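Local structure of Nadp(h)-dependent ketose reductase (Bemisia argentifolii, 1E3J) at residues M35-C41 / K344-R350; D15-E19 / L325-V329. The protein is a zinc-dependent polyol dehydrogenase of the whitefly that probably reduces fructose to sorbitol with NADPH as the hydride donor. All coordinates share one frame; numbering follows the deposited sequence.

Overall arrangement
From the N terminus, strand 15-20, which pairs with the preceding strand 6-12, is followed by strand 30-40, which runs up to the zinc ligand C41. The chain then completes much of the catalytic part and the probable nucleotide-binding part, with its six-stranded parallel sheet, before returning as 325-329 and 344-350. Interaction 2 closes a loop of about 300 residues by setting 15-19 against the start of helix 328-337; interaction 1 closes a similar one by pairing 35-41 with 344-350. Because the four segments alternate along the chain, the two closures cross rather than nest. They also touch, I347 packing on L325 and T328; helix 328-337 is thus joined to strand 15-20 and strand 344-348 to strand 30-40.

Interaction 1: M35-C41 / K344-R350; sequences MAYVGIC and KVMISCR. With ZN (zinc ion), chain C; BO3 (boric acid), chain E.
K344 reaches across to I40, its NZ donating to I40 O at 2.8 Å from well above the carbonyl plane. Its chain, folded at chi2 (62°) and chi3 (66°), brings the ammonium back over this carbonyl, and the same NZ forms a salt bridge with E67, a zinc ligand beside C41 and H66. A bridging water also donates to I40 O and accepts from V345 N. V345 meets I40 side chain to side chain, CG1 of V345 lying 3.6 Å from CD1 of I40, while V345 O accepts from I40 N. On the other face of the sheet M346 bends so that its SD sits 3.6 Å from G39 N and packs against CB of Y37. I347 and V38 exchange two backbone bonds, V38 N to I347 O and I347 N to V38 O, both 2.9 Å, and the I347 side chain packs on T328 and A331 of helix 328-337. S348 stands opposite Y37 in a non-hydrogen-bonded pair, its CB 3.5 Å from ring atom CE1. Beyond it, C349 N makes a short, nearly straight bond of 2.7 Å to A36 O, and C349 SG lies beside CB of M35 and CG2 of V38, 4.1 Å from each. R350 swings back past A36, whose CB lies over one guanidinium face; NH2 makes weak bonds at the guanidinium edge to Y37 OH and to boric acid O3, with the ring and guanidinium planes 73° apart. These two antiparallel strands belong to the GroES-like catalytic domain of zinc-containing alcohol dehydrogenases: one leads into the metal site through C41, whose SG binds zinc at 2.4 Å, and the other supplies the lysine that holds E67.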
# COMPACT_ATOMS: atom_id res chain seq x y z
N MET A 35 28.37 12.88 -25.48
CA MET A 35 28.61 12.34 -24.15
C MET A 35 29.59 13.13 -23.34
O MET A 35 30.50 13.78 -23.90
CB MET A 35 29.04 10.88 -24.26
CG MET A 35 28.00 10.00 -24.97
SD MET A 35 26.32 10.19 -24.18
CE MET A 35 26.67 9.36 -22.65
N ALA A 36 29.42 13.08 -22.02
CA ALA A 36 30.31 13.78 -21.12
C ALA A 36 31.06 12.84 -20.14
O ALA A 36 32.28 12.82 -20.11
CB ALA A 36 29.55 14.85 -20.36
N TYR A 37 30.32 12.07 -19.35
CA TYR A 37 30.92 11.16 -18.40
C TYR A 37 30.21 9.80 -18.44
O TYR A 37 29.00 9.72 -18.73
CB TYR A 37 30.87 11.74 -16.99
CG TYR A 37 31.73 12.98 -16.81
CD1 TYR A 37 33.09 12.86 -16.49
CD2 TYR A 37 31.21 14.25 -17.08
CE1 TYR A 37 33.92 13.99 -16.44
CE2 TYR A 37 32.04 15.38 -17.03
CZ TYR A 37 33.38 15.24 -16.71
OH TYR A 37 34.18 16.36 -16.63
N VAL A 38 30.96 8.75 -18.16
CA VAL A 38 30.43 7.41 -18.15
C VAL A 38 31.14 6.65 -17.03
O VAL A 38 32.37 6.49 -17.06
CB VAL A 38 30.69 6.69 -19.48
CG1 VAL A 38 30.20 5.25 -19.41
CG2 VAL A 38 30.00 7.40 -20.60
N GLY A 39 30.36 6.21 -16.05
CA GLY A 39 30.91 5.48 -14.94
C GLY A 39 30.88 4.02 -15.31
O GLY A 39 30.15 3.61 -16.22
N ILE A 40 31.67 3.20 -14.63
CA ILE A 40 31.64 1.79 -14.95
C ILE A 40 31.45 1.00 -13.68
O ILE A 40 31.82 1.46 -12.61
CB ILE A 40 32.93 1.37 -15.67
CG1 ILE A 40 34.16 1.73 -14.84
CG2 ILE A 40 32.98 2.06 -17.02
CD1 ILE A 40 35.50 1.41 -15.57
N CYS A 41 30.84 -0.18 -13.79
CA CYS A 41 30.60 -0.99 -12.60
C CYS A 41 30.99 -2.43 -12.83
O CYS A 41 31.47 -2.80 -13.91
CB CYS A 41 29.13 -0.87 -12.16
SG CYS A 41 27.96 -1.90 -13.09
N LYS A 344 34.48 4.38 -7.26
CA LYS A 344 33.89 4.47 -8.58
C LYS A 344 34.88 5.00 -9.62
O LYS A 344 35.53 6.03 -9.40
CB LYS A 344 32.63 5.36 -8.50
CG LYS A 344 32.00 5.71 -9.83
CD LYS A 344 31.49 4.52 -10.66
CE LYS A 344 30.32 3.77 -10.03
NZ LYS A 344 29.84 2.74 -11.02
N VAL A 345 35.01 4.29 -10.74
CA VAL A 345 35.90 4.67 -11.85
C VAL A 345 35.06 5.38 -12.91
O VAL A 345 34.07 4.82 -13.39
CB VAL A 345 36.57 3.42 -12.49
CG1 VAL A 345 37.38 3.83 -13.69
CG2 VAL A 345 37.45 2.70 -11.46
N MET A 346 35.47 6.59 -13.27
CA MET A 346 34.78 7.46 -14.21
C MET A 346 35.63 7.79 -15.46
O MET A 346 36.82 8.13 -15.37
CB MET A 346 34.40 8.75 -13.49
CG MET A 346 33.52 9.68 -14.29
SD MET A 346 31.78 9.08 -14.49
CE MET A 346 31.35 8.89 -12.75
N ILE A 347 34.97 7.72 -16.62
CA ILE A 347 35.57 7.99 -17.90
C ILE A 347 34.94 9.22 -18.53
O ILE A 347 33.74 9.23 -18.75
CB ILE A 347 35.36 6.81 -18.87
CG1 ILE A 347 35.85 5.53 -18.20
CG2 ILE A 347 36.10 7.09 -20.19
CD1 ILE A 347 35.74 4.26 -19.06
N SER A 348 35.74 10.24 -18.82
CA SER A 348 35.23 11.47 -19.44
C SER A 348 35.35 11.36 -20.95
O SER A 348 36.36 10.88 -21.47
CB SER A 348 36.00 12.69 -18.92
OG SER A 348 37.39 12.46 -18.98
N CYS A 349 34.33 11.84 -21.64
CA CYS A 349 34.25 11.73 -23.08
C CYS A 349 34.44 12.94 -23.96
O CYS A 349 34.56 12.78 -25.17
CB CYS A 349 32.89 11.14 -23.44
SG CYS A 349 32.64 9.48 -22.90
N ARG A 350 34.44 14.15 -23.43
CA ARG A 350 34.58 15.27 -24.34
C ARG A 350 36.01 15.41 -24.88
O ARG A 350 36.95 15.41 -24.11
CB ARG A 350 34.10 16.54 -23.66
CG ARG A 350 32.59 16.57 -23.56
CD ARG A 350 32.08 17.57 -22.54
NE ARG A 350 32.54 17.33 -21.17
CZ ARG A 350 32.21 18.10 -20.13
NH1 ARG A 350 31.40 19.14 -20.33
NH2 ARG A 350 32.68 17.86 -18.91
ZN ZN C . 26.49 -0.03 -13.66
B BO3 E . 30.09 20.42 -16.47
O1 BO3 E . 29.91 21.13 -17.61
O2 BO3 E . 29.44 20.76 -15.35
O3 BO3 E . 30.93 19.38 -16.46
O HOH W 1 33.88 1.53 -10.78
O HOH W 2 24.86 -0.07 -12.27

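Interaction 2: D15-E19 / L325-V329; sequences DLRLE and LEQTV
L325 O is gripped twice from within its own turn, by T328 OG1 at 2.7 Å and by T328 N at 3.1 Å, and the L18 side chain rests against the same oxygen. The turn is the short 3-10 segment leading into helix 328-337, and this contact is strand-on-helix packing, in which strand 15-20, at the edge of a small antiparallel sheet, lies against the beginning of that helix. The hydroxyl approaches L325 O in the carbonyl plane, on a lone pair, at a C=O...O angle of 130°. With its OG1 beside the backbone N (chi1 -70°), T328 can turn back to this carbonyl while its methyl remains available to the strand.

No hydrogen bond joins the two segments; the leucines of the strand do the work. Both L18 methyls lie against L325 O, CD2 at 3.5 Å; CD2 also reaches CD1 of L325, and CD1 of L18 presses closely on E326 O at 3.1 Å. L6 and A8 of the neighbouring strand 6-12 extend the apolar surface around L18. E326, whose side chain points away from the strand, forms a salt bridge with R127. Two residues back along the strand, L16 crosses T328 at about a right angle, and L16 CD2 meets T328 CG2 at 3.7 Å. Beside them, V329 CG2 lies 4.0 Å from L16 O.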
# COMPACT_ATOMS: atom_id res chain seq x y z
N ASP A 15 38.31 -8.59 -25.28
CA ASP A 15 38.64 -7.89 -26.51
C ASP A 15 37.80 -6.61 -26.58
O ASP A 15 36.71 -6.60 -27.17
CB ASP A 15 38.39 -8.78 -27.73
CG ASP A 15 38.81 -8.11 -29.05
OD1 ASP A 15 39.48 -7.05 -29.02
OD2 ASP A 15 38.47 -8.67 -30.12
N LEU A 16 38.32 -5.55 -25.98
CA LEU A 16 37.66 -4.26 -25.95
C LEU A 16 38.48 -3.31 -26.80
O LEU A 16 39.60 -2.96 -26.45
CB LEU A 16 37.57 -3.72 -24.52
CG LEU A 16 36.96 -2.31 -24.35
CD1 LEU A 16 35.54 -2.26 -24.90
CD2 LEU A 16 36.95 -1.95 -22.88
N ARG A 17 37.89 -2.87 -27.90
CA ARG A 17 38.60 -2.01 -28.82
C ARG A 17 38.06 -0.59 -28.91
O ARG A 17 36.86 -0.39 -28.97
CB ARG A 17 38.55 -2.66 -30.20
CG ARG A 17 38.90 -4.15 -30.18
CD ARG A 17 38.78 -4.76 -31.57
NE ARG A 17 38.80 -6.22 -31.51
CZ ARG A 17 38.75 -7.01 -32.58
NH1 ARG A 17 38.68 -6.47 -33.79
NH2 ARG A 17 38.73 -8.34 -32.45
N LEU A 18 38.94 0.40 -28.91
CA LEU A 18 38.53 1.79 -29.03
C LEU A 18 38.53 2.15 -30.49
O LEU A 18 39.58 2.37 -31.08
CB LEU A 18 39.50 2.71 -28.30
CG LEU A 18 39.40 2.70 -26.78
CD1 LEU A 18 40.59 3.44 -26.20
CD2 LEU A 18 38.10 3.37 -26.35
N GLU A 19 37.36 2.23 -31.10
CA GLU A 19 37.34 2.55 -32.50
C GLU A 19 36.20 3.46 -32.87
O GLU A 19 35.25 3.62 -32.10
CB GLU A 19 37.26 1.27 -33.33
CG GLU A 19 36.01 0.42 -33.08
CD GLU A 19 36.16 -1.00 -33.60
OE1 GLU A 19 37.30 -1.38 -33.97
OE2 GLU A 19 35.15 -1.76 -33.64
N LEU A 325 38.45 8.84 -22.41
CA LEU A 325 37.96 7.75 -23.22
C LEU A 325 39.12 6.94 -23.82
O LEU A 325 39.08 5.70 -23.89
CB LEU A 325 37.03 8.32 -24.31
CG LEU A 325 36.41 7.32 -25.28
CD1 LEU A 325 35.58 6.26 -24.54
CD2 LEU A 325 35.53 8.09 -26.27
N GLU A 326 40.19 7.62 -24.23
CA GLU A 326 41.33 6.90 -24.79
C GLU A 326 41.91 5.86 -23.81
O GLU A 326 42.48 4.86 -24.23
CB GLU A 326 42.42 7.89 -25.24
CG GLU A 326 41.99 8.90 -26.34
CD GLU A 326 41.16 10.09 -25.80
OE1 GLU A 326 40.82 10.13 -24.59
OE2 GLU A 326 40.84 10.99 -26.61
N GLN A 327 41.78 6.09 -22.50
CA GLN A 327 42.32 5.16 -21.52
C GLN A 327 41.31 4.17 -20.93
O GLN A 327 41.51 3.63 -19.84
CB GLN A 327 42.98 5.94 -20.37
CG GLN A 327 44.44 6.27 -20.58
CD GLN A 327 44.65 7.28 -21.71
OE1 GLN A 327 44.26 8.46 -21.61
NE2 GLN A 327 45.26 6.82 -22.81
N THR A 328 40.23 3.92 -21.67
CA THR A 328 39.19 3.01 -21.23
C THR A 328 39.70 1.68 -20.70
O THR A 328 39.25 1.22 -19.64
CB THR A 328 38.17 2.74 -22.38
OG1 THR A 328 37.42 3.93 -22.63
CG2 THR A 328 37.22 1.62 -22.01
N VAL A 329 40.62 1.04 -21.42
CA VAL A 329 41.13 -0.25 -20.95
C VAL A 329 41.80 -0.13 -19.60
O VAL A 329 41.65 -0.99 -18.72
CB VAL A 329 42.09 -0.89 -21.96
CG1 VAL A 329 42.77 -2.12 -21.33
CG2 VAL A 329 41.31 -1.28 -23.21